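Local coordinates for protein nucleoporin nup120 (Schizosaccharomyces pombe, PDB 4GQ2) that serves as a structural component of the nuclear pore complex, whose nucleoporins can also dock transiently associated nuclear transport factors, at residues Ala60-Ser65 and Ser71-Trp76. Residues are numbered along the deposited sequence; the frame is centred on the assembly and turned at random.
Sequences AGVYTS and SQTLRW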
loop_
_atom_site.group_PDB
_atom_site.type_symbol
_atom_site.label_atom_id
_atom_site.label_comp_id
_atom_site.label_asym_id
_atom_site.label_seq_id
_atom_site.Cartn_x
_atom_site.Cartn_y
_atom_site.Cartn_z
ATOM N N ALA A 60 2.767 -14.157 26.406
ATOM C CA ALA A 60 1.993 -14.437 25.196
ATOM C C ALA A 60 2.191 -15.868 24.745
ATOM O O ALA A 60 3.200 -16.497 25.075
ATOM C CB ALA A 60 2.391 -13.482 24.070
ATOM N N GLY A 61 1.225 -16.368 23.977
ATOM C CA GLY A 61 1.309 -17.686 23.372
ATOM C C GLY A 61 0.189 -17.898 22.377
ATOM O O GLY A 61 -0.717 -17.072 22.270
ATOM N N VAL A 62 0.262 -18.991 21.623
ATOM C CA VAL A 62 -0.850 -19.366 20.760
ATOM C C VAL A 62 -1.261 -20.807 21.044
ATOM O O VAL A 62 -0.418 -21.692 21.179
ATOM C CB VAL A 62 -0.637 -19.085 19.227
ATOM C CG1 VAL A 62 0.337 -17.941 18.966
ATOM C CG2 VAL A 62 -0.224 -20.329 18.462
ATOM N N TYR A 63 -2.568 -21.006 21.152
ATOM C CA TYR A 63 -3.161 -22.296 21.445
ATOM C C TYR A 63 -3.961 -22.784 20.249
ATOM O O TYR A 63 -4.725 -22.024 19.647
ATOM C CB TYR A 63 -4.080 -22.180 22.666
ATOM C CG TYR A 63 -4.822 -23.447 22.994
ATOM C CD1 TYR A 63 -4.175 -24.509 23.625
ATOM C CD2 TYR A 63 -6.175 -23.592 22.669
ATOM C CE1 TYR A 63 -4.851 -25.680 23.929
ATOM C CE2 TYR A 63 -6.861 -24.758 22.969
ATOM C CZ TYR A 63 -6.194 -25.799 23.597
ATOM O OH TYR A 63 -6.859 -26.964 23.902
ATOM N N THR A 64 -3.801 -24.060 19.920
ATOM C CA THR A 64 -4.559 -24.656 18.826
ATOM C C THR A 64 -5.551 -25.719 19.322
ATOM O O THR A 64 -5.165 -26.670 20.005
ATOM C CB THR A 64 -3.627 -25.191 17.708
ATOM O OG1 THR A 64 -4.410 -25.791 16.668
ATOM C CG2 THR A 64 -2.612 -26.205 18.255
ATOM N N SER A 65 -6.830 -25.520 18.994
ATOM C CA SER A 65 -7.902 -26.470 19.318
ATOM C C SER A 65 -7.927 -27.556 18.247
ATOM O O SER A 65 -8.819 -27.589 17.391
ATOM C CB SER A 65 -9.262 -25.764 19.378
ATOM O OG SER A 65 -9.222 -24.591 20.171
ATOM N N SER A 71 -9.366 -26.722 13.010
ATOM C CA SER A 71 -8.754 -26.110 14.195
ATOM C C SER A 71 -8.810 -24.584 14.212
ATOM O O SER A 71 -8.565 -23.929 13.197
ATOM C CB SER A 71 -7.296 -26.546 14.323
ATOM O OG SER A 71 -7.157 -27.944 14.154
ATOM N N GLN A 72 -9.136 -24.025 15.372
ATOM C CA GLN A 72 -8.941 -22.600 15.595
ATOM C C GLN A 72 -7.602 -22.398 16.297
ATOM O O GLN A 72 -7.258 -23.142 17.218
ATOM C CB GLN A 72 -10.091 -21.982 16.395
ATOM C CG GLN A 72 -10.233 -20.480 16.165
ATOM C CD GLN A 72 -11.611 -19.933 16.504
ATOM O OE1 GLN A 72 -12.317 -20.466 17.363
ATOM N NE2 GLN A 72 -11.999 -18.853 15.827
ATOM N N THR A 73 -6.841 -21.411 15.830
ATOM C CA THR A 73 -5.527 -21.108 16.382
ATOM C C THR A 73 -5.551 -19.679 16.912
ATOM O O THR A 73 -5.719 -18.723 16.157
ATOM C CB THR A 73 -4.408 -21.311 15.339
ATOM O OG1 THR A 73 -4.504 -22.627 14.779
ATOM C CG2 THR A 73 -3.046 -21.154 15.973
ATOM N N LEU A 74 -5.405 -19.552 18.225
ATOM C CA LEU A 74 -5.639 -18.290 18.908
ATOM C C LEU A 74 -4.394 -17.745 19.575
ATOM O O LEU A 74 -3.677 -18.467 20.266
ATOM C CB LEU A 74 -6.759 -18.451 19.939
ATOM C CG LEU A 74 -8.115 -18.934 19.407
ATOM C CD1 LEU A 74 -9.079 -19.157 20.565
ATOM C CD2 LEU A 74 -8.698 -17.958 18.384
ATOM N N ARG A 75 -4.149 -16.458 19.376
ATOM C CA ARG A 75 -3.012 -15.816 19.987
ATOM C C ARG A 75 -3.459 -14.892 21.112
ATOM O O ARG A 75 -4.209 -13.937 20.890
ATOM C CB ARG A 75 -2.191 -15.071 18.929
ATOM C CG ARG A 75 -1.335 -13.930 19.447
ATOM C CD ARG A 75 -0.147 -14.393 20.271
ATOM N NE ARG A 75 0.416 -13.237 20.965
ATOM C CZ ARG A 75 1.516 -12.595 20.592
ATOM N NH1 ARG A 75 2.216 -13.011 19.541
ATOM N NH2 ARG A 75 1.917 -11.530 21.278
ATOM N N TRP A 76 -2.994 -15.202 22.321
ATOM C CA TRP A 76 -3.305 -14.409 23.502
ATOM C C TRP A 76 -2.126 -13.597 23.911
ATOM O O TRP A 76 -0.979 -14.003 23.719
ATOM C CB TRP A 76 -3.749 -15.292 24.663
ATOM C CG TRP A 76 -2.731 -16.322 25.103
ATOM C CD1 TRP A 76 -2.564 -17.610 24.608
ATOM C CD2 TRP A 76 -1.718 -16.189 26.161
ATOM N NE1 TRP A 76 -1.546 -18.262 25.263
ATOM C CE2 TRP A 76 -0.998 -17.472 26.204
ATOM C CE3 TRP A 76 -1.349 -15.181 27.044
ATOM C CZ2 TRP A 76 0.048 -17.706 27.097
ATOM C CZ3 TRP A 76 -0.295 -15.429 27.948
ATOM C CH2 TRP A 76 0.387 -16.659 27.971
#
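With CG of Trp76 set between its backbone N and carbonyl carbon (chi1 59°), the indole folds back across the facing strand and lies flat over the Ala60-Gly61 peptide: Gly61 N sits 3.3 Å above the ring plane, over its centre. Gly61 carries no side chain, so the ring can come this close. On the opposite sheet face, Arg75 has CG anti to its backbone N and bends at chi2 (71°), which puts CD 3.8 Å from Val62 CG1; further out, one guanidinium face lies against Ala60 CB, 3.4 Å from NH2. Beside it, Val62 CG2 meets Thr73 CG2 at 3.9 Å. The backbones establish an antiparallel hairpin: Gly61-Trp76 and Tyr63-Leu74 are doubly hydrogen-bonded pairs, the straightest bond being Leu74 N to Tyr63 O (2.9 Å, 173°), and Ser65 N to Gln72 O (3.0 Å) closes the loop end. Strand 59-64 is outermost in its sheet within this chain, with 73-79 beside it. Arg75 also bonds Ser77 OG and the carbonyls of Tyr536 and Lys539. Trp76 meets Phe118 and Val116 of strand 115-121, joining this sheet to the next in the beta-propeller domain, while Val62 and Thr73 pack on Tyr533 of strand 532-536.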